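Long-range contacts in putative Ribokinase II (Escherichia coli O6, PDB 3IQ0), which probably transfers phosphate from ATP to a sugar or related substrate, as a magnesium-dependent carbohydrate kinase of the pfkB (ribokinase) family: residues B[10-15]-B[56-61]; B[239-244]-B[275-280]; B[254-259]-B[294-299]. All coordinates share one frame; numbering follows the deposited sequence.

The three contacts run across the ribokinase-type fold from the base of the lid to the far edge of the large sheet. Interaction 1 closes along the chain before the others open, whereas the segments of interactions 2 and 3 alternate. Interaction 1 lies where the chain leaves the large sheet for the small one of strand 13-18; interaction 2 sits at the opposite end of that large sheet, on edge strand 242-245, and the centres of interactions 1 and 2 are about 32 Å apart. Interaction 3, beside ATP, is about 17 Å from interaction 1 and 25 Å from interaction 2, centre to centre. Glu15 packs on Pro296, so the small sheet meets the nucleotide-site loops directly, while consecutive helices 258-271 and 276-290 connect interactions 3 and 2.

Interaction 1 (B[10-15]-B[56-61]); sequences GEILVE and IISCVG
Gly10 and Ile57 join the two segments through their backbones: the amide N of Gly10 donates to O of Ile57 at 3.2 Å. Here the CA atoms of Gly10 and Ser58 are 5.5 Å apart, and from this point 10-15 veers off strand 54-61. Gly10 makes the bend with phi at 144°, a value at which a side chain would jam against the carbonyl oxygen of the preceding residue. As the chains part, water fills in for direct backbone bonds. One water donates both to O of Ile12, at 2.7 Å, and to O of Cys59; a second accepts from the Ile12 amide and donates to Cys59 O and Ser58 OG. This divergence is a fold junction: strand 5-9 pairs with 54-61 in the large sheet of the ribokinase-type domain, and strand 13-18 belongs to the small sheet that forms the lid in this family. Ser58 reaches back across the gap. With OG anti to the backbone N (chi1 -173°), its hydroxyl donates to Gly10 O at 2.7 Å, tilted 21° from the carbonyl plane. Over Ser58 lies the long branch of Ile12, with CD1 only 3.3 Å from Ser58 CB, tighter than ordinary van der Waals contact. That same CD1 meets CD1 of Ile56 at 4.1 Å, while the other branch, CG2, touches Val60 CG1 at 3.8 Å. Ile83 of strand 83-86 and Ala41 of helix 39-49 also pack on Ile12. Glu11 turns the other way, its carboxylate hydrogen-bonded to the hydroxyls of Ser139 and Ser140.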
loop_
_atom_site.group_PDB
_atom_site.type_symbol
_atom_site.label_atom_id
_atom_site.label_comp_id
_atom_site.label_asym_id
_atom_site.label_seq_id
_atom_site.Cartn_x
_atom_site.Cartn_y
_atom_site.Cartn_z
ATOM N N GLY B 10 -13.783 -11.437 -4.980
ATOM C CA GLY B 10 -13.406 -10.487 -3.954
ATOM C C GLY B 10 -11.966 -10.037 -3.926
ATOM O O GLY B 10 -11.257 -10.072 -4.931
ATOM N N GLU B 11 -11.536 -9.624 -2.744
ATOM C CA GLU B 11 -10.195 -9.114 -2.554
ATOM C C GLU B 11 -9.134 -10.166 -2.279
ATOM O O GLU B 11 -9.357 -11.124 -1.541
ATOM C CB GLU B 11 -10.191 -8.090 -1.413
ATOM C CG GLU B 11 -10.507 -8.667 -0.025
ATOM C CD GLU B 11 -11.995 -8.880 0.232
ATOM O OE1 GLU B 11 -12.792 -8.804 -0.726
ATOM O OE2 GLU B 11 -12.363 -9.132 1.400
ATOM N N ILE B 12 -7.978 -9.968 -2.901
ATOM C CA ILE B 12 -6.816 -10.819 -2.718
ATOM C C ILE B 12 -5.729 -9.820 -2.336
ATOM O O ILE B 12 -5.507 -8.836 -3.043
ATOM C CB ILE B 12 -6.399 -11.527 -4.014
ATOM C CG1 ILE B 12 -7.374 -12.661 -4.333
ATOM C CG2 ILE B 12 -4.992 -12.075 -3.881
ATOM C CD1 ILE B 12 -7.039 -13.379 -5.621
ATOM N N LEU B 13 -5.073 -10.051 -1.209
ATOM C CA LEU B 13 -4.027 -9.147 -0.759
ATOM C C LEU B 13 -2.952 -9.926 -0.029
ATOM O O LEU B 13 -3.082 -11.138 0.166
ATOM C CB LEU B 13 -4.612 -8.088 0.184
ATOM C CG LEU B 13 -5.470 -8.583 1.355
ATOM C CD1 LEU B 13 -5.125 -7.840 2.627
ATOM C CD2 LEU B 13 -6.932 -8.391 1.013
ATOM N N VAL B 14 -1.879 -9.236 0.349
ATOM C CA VAL B 14 -0.810 -9.869 1.102
ATOM C C VAL B 14 -0.808 -9.248 2.489
ATOM O O VAL B 14 -1.196 -8.094 2.669
ATOM C CB VAL B 14 0.588 -9.674 0.459
ATOM C CG1 VAL B 14 0.648 -10.379 -0.890
ATOM C CG2 VAL B 14 0.900 -8.193 0.312
ATOM N N GLU B 15 -0.398 -10.027 3.479
ATOM C CA GLU B 15 -0.350 -9.537 4.846
ATOM C C GLU B 15 1.103 -9.512 5.289
ATOM O O GLU B 15 1.856 -10.434 4.986
ATOM C CB GLU B 15 -1.158 -10.453 5.767
ATOM C CG GLU B 15 -1.344 -9.912 7.178
ATOM C CD GLU B 15 -2.327 -10.731 7.996
ATOM O OE1 GLU B 15 -1.885 -11.484 8.890
ATOM O OE2 GLU B 15 -3.544 -10.625 7.738
ATOM N N ILE B 56 -11.534 -18.546 -8.558
ATOM C CA ILE B 56 -11.759 -17.261 -7.913
ATOM C C ILE B 56 -11.625 -16.112 -8.900
ATOM O O ILE B 56 -10.768 -16.133 -9.779
ATOM C CB ILE B 56 -10.784 -17.053 -6.712
ATOM C CG1 ILE B 56 -11.107 -15.737 -5.996
ATOM C CG2 ILE B 56 -9.337 -17.089 -7.185
ATOM C CD1 ILE B 56 -10.362 -15.539 -4.684
ATOM N N ILE B 57 -12.498 -15.119 -8.758
ATOM C CA ILE B 57 -12.479 -13.940 -9.621
ATOM C C ILE B 57 -11.968 -12.800 -8.761
ATOM O O ILE B 57 -12.615 -12.420 -7.790
ATOM C CB ILE B 57 -13.897 -13.585 -10.130
ATOM C CG1 ILE B 57 -14.437 -14.713 -11.012
ATOM C CG2 ILE B 57 -13.858 -12.286 -10.914
ATOM C CD1 ILE B 57 -15.876 -14.516 -11.443
ATOM N N SER B 58 -10.807 -12.258 -9.115
ATOM C CA SER B 58 -10.222 -11.170 -8.339
ATOM C C SER B 58 -9.262 -10.344 -9.192
ATOM O O SER B 58 -9.104 -10.607 -10.380
ATOM C CB SER B 58 -9.485 -11.751 -7.127
ATOM O OG SER B 58 -9.038 -10.736 -6.243
ATOM N N CYS B 59 -8.633 -9.346 -8.573
ATOM C CA CYS B 59 -7.683 -8.471 -9.255
ATOM C C CYS B 59 -6.446 -8.239 -8.406
ATOM O O CYS B 59 -6.560 -7.966 -7.218
ATOM C CB CYS B 59 -8.313 -7.100 -9.538
ATOM S SG CYS B 59 -9.425 -7.018 -10.945
ATOM N N VAL B 60 -5.269 -8.356 -9.009
ATOM C CA VAL B 60 -4.019 -8.088 -8.301
ATOM C C VAL B 60 -3.182 -7.206 -9.218
ATOM O O VAL B 60 -3.484 -7.082 -10.409
ATOM C CB VAL B 60 -3.210 -9.374 -7.985
ATOM C CG1 VAL B 60 -4.024 -10.305 -7.101
ATOM C CG2 VAL B 60 -2.796 -10.062 -9.270
ATOM N N GLY B 61 -2.148 -6.583 -8.665
ATOM C CA GLY B 61 -1.289 -5.741 -9.473
ATOM C C GLY B 61 -0.223 -6.590 -10.137
ATOM O O GLY B 61 -0.130 -7.792 -9.879
HETATM O O HOH W 1 -5.114 -6.986 -4.928
HETATM O O HOH W 2 -8.363 -8.050 -5.309
#

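Interaction 2 (B[239-244]-B[275-280]); sequences ANEQFH and DAHRAL
Phe243 lies face to face with His277, and the rest of the contact is arranged around this stack. The ring centroids are 3.6 Å apart and the planes differ by 17°; CE1 of His277 sits above the phenyl face, shifted toward its rim, 3.3 Å from Phe243 CD2. Phe243 gets there from edge strand 242-245 with CG between its backbone N and carbonyl carbon (chi1 62°), pointing the ring at helix 276-290. The axes of the short strand and helix segments are 9.9 Å apart and run in roughly the same direction, at 27°. The helix takes the ring in at its first turn. The carbonyl group of Ala276 meets the ring edge, O in the ring plane, while its CB packs 3.7 Å from Phe243 CZ. Leu280, one turn on, comes from the opposite direction to the phenyl and brings CD2 against CE1 of Phe243, at a modelled 3.2 Å that is shorter than such carbons normally allow, so the exact spacing is doubtful. Behind it, Leu280 packs on Phe262 and Trp266 of helix 258-271, so the edge strand is tied through this layer to a second helix; Tyr236 of the adjoining strand also meets the Phe243 ring. Asp275 caps the helix, its OD1 accepting from Arg278 N at 2.6 Å. Glu241 crosses the histidine obliquely, OE1 3.8 Å from His277 NE2. Strand and helix are thus held by stacking and apolar packing, and the nearby carboxylate may favour a protonated imidazole, whose charge would then lie over the phenyl face.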
loop_
_atom_site.group_PDB
_atom_site.type_symbol
_atom_site.label_atom_id
_atom_site.label_comp_id
_atom_site.label_asym_id
_atom_site.label_seq_id
_atom_site.Cartn_x
_atom_site.Cartn_y
_atom_site.Cartn_z
ATOM N N ALA B 239 -35.560 -24.792 8.060
ATOM C CA ALA B 239 -36.980 -24.828 8.378
ATOM C C ALA B 239 -37.357 -26.154 9.031
ATOM O O ALA B 239 -38.280 -26.217 9.844
ATOM C CB ALA B 239 -37.803 -24.619 7.115
ATOM N N ASN B 240 -36.622 -27.206 8.692
ATOM C CA ASN B 240 -36.911 -28.533 9.213
ATOM C C ASN B 240 -36.158 -28.938 10.472
ATOM O O ASN B 240 -36.695 -29.665 11.310
ATOM C CB ASN B 240 -36.664 -29.557 8.111
ATOM C CG ASN B 240 -37.377 -29.196 6.829
ATOM O OD1 ASN B 240 -36.751 -29.061 5.776
ATOM N ND2 ASN B 240 -38.692 -29.022 6.910
ATOM N N GLU B 241 -34.923 -28.475 10.621
ATOM C CA GLU B 241 -34.158 -28.843 11.803
ATOM C C GLU B 241 -33.361 -27.701 12.415
ATOM O O GLU B 241 -33.277 -26.603 11.859
ATOM C CB GLU B 241 -33.235 -30.022 11.482
ATOM C CG GLU B 241 -32.142 -29.716 10.480
ATOM C CD GLU B 241 -31.460 -30.970 9.977
ATOM O OE1 GLU B 241 -31.250 -31.898 10.786
ATOM O OE2 GLU B 241 -31.125 -31.027 8.776
ATOM N N GLN B 242 -32.775 -27.984 13.572
ATOM C CA GLN B 242 -31.998 -27.005 14.313
ATOM C C GLN B 242 -31.089 -27.742 15.285
ATOM O O GLN B 242 -31.557 -28.575 16.061
ATOM C CB GLN B 242 -32.954 -26.095 15.086
ATOM C CG GLN B 242 -32.304 -25.035 15.949
ATOM C CD GLN B 242 -33.334 -24.219 16.716
ATOM O OE1 GLN B 242 -33.955 -24.709 17.655
ATOM N NE2 GLN B 242 -33.530 -22.972 16.305
ATOM N N PHE B 243 -29.792 -27.452 15.236
ATOM C CA PHE B 243 -28.846 -28.092 16.142
ATOM C C PHE B 243 -27.552 -27.300 16.257
ATOM O O PHE B 243 -27.279 -26.413 15.448
ATOM C CB PHE B 243 -28.562 -29.529 15.699
ATOM C CG PHE B 243 -27.941 -29.637 14.345
ATOM C CD1 PHE B 243 -26.568 -29.497 14.182
ATOM C CD2 PHE B 243 -28.731 -29.884 13.227
ATOM C CE1 PHE B 243 -25.988 -29.605 12.922
ATOM C CE2 PHE B 243 -28.165 -29.993 11.963
ATOM C CZ PHE B 243 -26.788 -29.854 11.809
ATOM N N HIS B 244 -26.759 -27.629 17.271
ATOM C CA HIS B 244 -25.514 -26.926 17.530
ATOM C C HIS B 244 -24.409 -27.871 18.001
ATOM O O HIS B 244 -24.686 -28.969 18.481
ATOM C CB HIS B 244 -25.801 -25.815 18.559
ATOM C CG HIS B 244 -24.626 -25.420 19.399
ATOM N ND1 HIS B 244 -24.150 -26.202 20.432
ATOM C CD2 HIS B 244 -23.845 -24.313 19.377
ATOM C CE1 HIS B 244 -23.130 -25.592 21.009
ATOM N NE2 HIS B 244 -22.925 -24.444 20.388
ATOM N N ASP B 275 -23.861 -34.758 5.370
ATOM C CA ASP B 275 -25.151 -34.232 5.803
ATOM C C ASP B 275 -24.878 -32.996 6.655
ATOM O O ASP B 275 -23.723 -32.700 6.969
ATOM C CB ASP B 275 -25.973 -35.269 6.593
ATOM C CG ASP B 275 -25.275 -35.773 7.853
ATOM O OD1 ASP B 275 -24.582 -34.998 8.538
ATOM O OD2 ASP B 275 -25.448 -36.966 8.175
ATOM N N ALA B 276 -25.926 -32.272 7.032
ATOM C CA ALA B 276 -25.754 -31.060 7.829
ATOM C C ALA B 276 -24.971 -31.294 9.115
ATOM O O ALA B 276 -24.148 -30.473 9.500
ATOM C CB ALA B 276 -27.109 -30.448 8.148
ATOM N N HIS B 277 -25.224 -32.420 9.770
ATOM C CA HIS B 277 -24.548 -32.765 11.019
ATOM C C HIS B 277 -23.053 -33.016 10.861
ATOM O O HIS B 277 -22.255 -32.573 11.688
ATOM C CB HIS B 277 -25.210 -33.992 11.649
ATOM C CG HIS B 277 -26.488 -33.684 12.364
ATOM N ND1 HIS B 277 -26.516 -33.163 13.640
ATOM C CD2 HIS B 277 -27.780 -33.772 11.965
ATOM C CE1 HIS B 277 -27.769 -32.943 13.995
ATOM N NE2 HIS B 277 -28.557 -33.303 12.997
ATOM N N ARG B 278 -22.672 -33.736 9.812
ATOM C CA ARG B 278 -21.264 -34.019 9.568
ATOM C C ARG B 278 -20.536 -32.743 9.152
ATOM O O ARG B 278 -19.476 -32.413 9.685
ATOM C CB ARG B 278 -21.120 -35.068 8.467
ATOM C CG ARG B 278 -20.998 -36.488 8.964
ATOM C CD ARG B 278 -19.539 -36.863 9.163
ATOM N NE ARG B 278 -19.226 -38.131 8.510
ATOM C CZ ARG B 278 -19.423 -38.369 7.215
ATOM N NH1 ARG B 278 -19.933 -37.426 6.434
ATOM N NH2 ARG B 278 -19.118 -39.552 6.699
ATOM N N ALA B 279 -21.125 -32.029 8.200
ATOM C CA ALA B 279 -20.544 -30.798 7.693
ATOM C C ALA B 279 -20.318 -29.749 8.785
ATOM O O ALA B 279 -19.316 -29.035 8.764
ATOM C CB ALA B 279 -21.428 -30.233 6.592
ATOM N N LEU B 280 -21.241 -29.656 9.738
ATOM C CA LEU B 280 -21.095 -28.685 10.807
ATOM C C LEU B 280 -19.943 -29.048 11.744
ATOM O O LEU B 280 -19.198 -28.170 12.185
ATOM C CB LEU B 280 -22.393 -28.559 11.609
ATOM C CG LEU B 280 -22.406 -27.395 12.605
ATOM C CD1 LEU B 280 -22.412 -26.081 11.847
ATOM C CD2 LEU B 280 -23.631 -27.490 13.505
#

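Interaction 3 (B[254-259]-B[294-299]); sequences DPTGAG and RGPMEG. With ATP (adenosine-5'-triphosphate), chain G.
The pfkB-family signature DPTGAG, residues 254-259, leads into the N-terminal end of helix 258-271 beside the ATP triphosphate, and Asp254 fastens it to the loop 294-299. One oxygen of Asp254 shapes its own segment: OD1 accepts from Thr256 N at 3.0 Å, an Asx turn, and from Thr256 OG1 at 2.9 Å on its syn lone pair. The other oxygen reaches across. OD2 takes the amide of Gly295 at 3.0 Å in a nearly straight bond (167° at the hydrogen), met on the anti side but 28° out of the carboxylate plane. Three bonds therefore fix the rotation of this buried carboxylate. Farther along, the methyl CG2 of Thr256 lies alongside the Pro296 ring, 3.8 Å from its CB. Gly257 passes close to this loop, its CA 3.7 Å from Pro296 O, where a side chain would clash. Pro296 also rests on Glu15 and Met17 of strand 13-18, placing the loop between that strand and the nucleotide site. In relatives the equivalent glycine-rich turn forms an anion hole for the phosphates; in this model 256-259 borders the triphosphate by close packing, with Gly259 CA 3.4 Å from O3A of ATP.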
loop_
_atom_site.group_PDB
_atom_site.type_symbol
_atom_site.label_atom_id
_atom_site.label_comp_id
_atom_site.label_asym_id
_atom_site.label_seq_id
_atom_site.Cartn_x
_atom_site.Cartn_y
_atom_site.Cartn_z
ATOM N N ASP B 254 -4.008 -17.200 16.129
ATOM C CA ASP B 254 -4.407 -16.223 15.122
ATOM C C ASP B 254 -5.853 -16.509 14.716
ATOM O O ASP B 254 -6.148 -17.554 14.139
ATOM C CB ASP B 254 -3.494 -16.339 13.895
ATOM C CG ASP B 254 -3.651 -15.173 12.923
ATOM O OD1 ASP B 254 -4.722 -14.519 12.924
ATOM O OD2 ASP B 254 -2.700 -14.926 12.149
ATOM N N PRO B 255 -6.777 -15.585 15.019
ATOM C CA PRO B 255 -8.191 -15.777 14.670
ATOM C C PRO B 255 -8.582 -15.327 13.259
ATOM O O PRO B 255 -9.671 -15.635 12.781
ATOM C CB PRO B 255 -8.904 -14.974 15.745
ATOM C CG PRO B 255 -7.995 -13.782 15.897
ATOM C CD PRO B 255 -6.602 -14.402 15.885
ATOM N N THR B 256 -7.682 -14.606 12.599
ATOM C CA THR B 256 -7.921 -14.067 11.259
ATOM C C THR B 256 -8.664 -14.923 10.221
ATOM O O THR B 256 -9.637 -14.463 9.614
ATOM C CB THR B 256 -6.595 -13.603 10.627
ATOM O OG1 THR B 256 -6.064 -12.519 11.393
ATOM C CG2 THR B 256 -6.808 -13.144 9.192
ATOM N N GLY B 257 -8.214 -16.152 9.994
ATOM C CA GLY B 257 -8.865 -16.977 8.986
ATOM C C GLY B 257 -9.899 -17.989 9.446
ATOM O O GLY B 257 -10.410 -18.754 8.632
ATOM N N ALA B 258 -10.211 -17.995 10.737
ATOM C CA ALA B 258 -11.173 -18.942 11.290
ATOM C C ALA B 258 -12.484 -19.021 10.504
ATOM O O ALA B 258 -12.863 -20.090 10.018
ATOM C CB ALA B 258 -11.460 -18.588 12.739
ATOM N N GLY B 259 -13.163 -17.882 10.380
ATOM C CA GLY B 259 -14.430 -17.827 9.677
ATOM C C GLY B 259 -14.345 -18.222 8.217
ATOM O O GLY B 259 -15.253 -18.876 7.697
ATOM N N ARG B 294 -0.229 -19.274 12.931
ATOM C CA ARG B 294 -0.135 -17.862 12.581
ATOM C C ARG B 294 -0.081 -17.646 11.073
ATOM O O ARG B 294 0.618 -18.361 10.354
ATOM C CB ARG B 294 1.097 -17.245 13.245
ATOM C CG ARG B 294 1.084 -15.730 13.303
ATOM C CD ARG B 294 2.221 -15.216 14.178
ATOM N NE ARG B 294 3.517 -15.681 13.688
ATOM C CZ ARG B 294 4.683 -15.415 14.271
ATOM N NH1 ARG B 294 4.727 -14.681 15.376
ATOM N NH2 ARG B 294 5.808 -15.882 13.743
ATOM N N GLY B 295 -0.818 -16.647 10.602
ATOM C CA GLY B 295 -0.866 -16.369 9.180
ATOM C C GLY B 295 -2.286 -16.627 8.725
ATOM O O GLY B 295 -2.824 -17.709 8.961
ATOM N N PRO B 296 -2.909 -15.656 8.042
ATOM C CA PRO B 296 -4.284 -15.724 7.537
ATOM C C PRO B 296 -4.677 -17.003 6.808
ATOM O O PRO B 296 -5.746 -17.567 7.061
ATOM C CB PRO B 296 -4.379 -14.502 6.615
ATOM C CG PRO B 296 -3.375 -13.558 7.185
ATOM C CD PRO B 296 -2.220 -14.479 7.487
HETATM N N MSE B 297 -3.816 -17.465 5.913
HETATM C CA MSE B 297 -4.112 -18.653 5.116
HETATM C C MSE B 297 -3.234 -19.847 5.459
HETATM O O MSE B 297 -3.247 -20.854 4.758
HETATM C CB MSE B 297 -3.933 -18.304 3.634
HETATM C CG MSE B 297 -4.598 -19.259 2.669
HETATM SE SE MSE B 297 -4.167 -18.814 0.858
HETATM C CE MSE B 297 -4.808 -16.993 0.846
ATOM N N GLU B 298 -2.480 -19.744 6.544
ATOM C CA GLU B 298 -1.567 -20.816 6.919
ATOM C C GLU B 298 -2.179 -21.912 7.786
ATOM O O GLU B 298 -1.518 -22.897 8.107
ATOM C CB GLU B 298 -0.357 -20.213 7.626
ATOM C CG GLU B 298 0.258 -19.053 6.858
ATOM C CD GLU B 298 0.634 -19.425 5.437
ATOM O OE1 GLU B 298 1.416 -20.380 5.256
ATOM O OE2 GLU B 298 0.141 -18.767 4.496
ATOM N N GLY B 299 -3.444 -21.745 8.154
ATOM C CA GLY B 299 -4.085 -22.735 8.998
ATOM C C GLY B 299 -5.105 -23.633 8.324
ATOM O O GLY B 299 -5.807 -24.368 9.013
HETATM P PG ATP G . -14.488 -13.578 10.424
HETATM O O1G ATP G . -12.989 -13.710 10.476
HETATM O O2G ATP G . -14.928 -12.137 10.406
HETATM O O3G ATP G . -15.047 -14.295 9.195
HETATM P PB ATP G . -16.272 -15.199 12.135
HETATM O O1B ATP G . -16.958 -14.654 13.350
HETATM O O2B ATP G . -17.020 -15.405 10.864
HETATM O O3B ATP G . -15.003 -14.272 11.780
HETATM P PA ATP G . -15.248 -17.005 14.100
HETATM O O1A ATP G . -14.010 -16.279 14.579
HETATM O O2A ATP G . -16.508 -16.942 14.877
HETATM O O3A ATP G . -15.569 -16.545 12.570
HETATM O "O5'" ATP G . -15.193 -18.696 13.467
HETATM C "C5'" ATP G . -14.969 -19.784 12.691
HETATM C "C4'" ATP G . -15.530 -20.974 13.428
HETATM O "O4'" ATP G . -14.227 -21.397 13.848
HETATM C "C3'" ATP G . -16.229 -20.841 14.826
HETATM O "O3'" ATP G . -17.645 -20.817 14.791
HETATM C "C2'" ATP G . -15.636 -21.963 15.561
HETATM O "O2'" ATP G . -16.333 -23.182 15.274
HETATM C "C1'" ATP G . -14.201 -21.980 15.132
HETATM N N9 ATP G . -13.339 -21.144 16.064
HETATM C C8 ATP G . -12.964 -19.808 15.967
HETATM N N7 ATP G . -12.190 -19.424 16.994
HETATM C C5 ATP G . -12.029 -20.488 17.778
HETATM C C6 ATP G . -11.326 -20.811 19.067
HETATM N N6 ATP G . -10.623 -19.856 19.674
HETATM N N1 ATP G . -11.412 -22.118 19.593
HETATM C C2 ATP G . -12.137 -23.150 18.989
HETATM N N3 ATP G . -12.816 -22.908 17.793
HETATM C C4 ATP G . -12.798 -21.636 17.175
#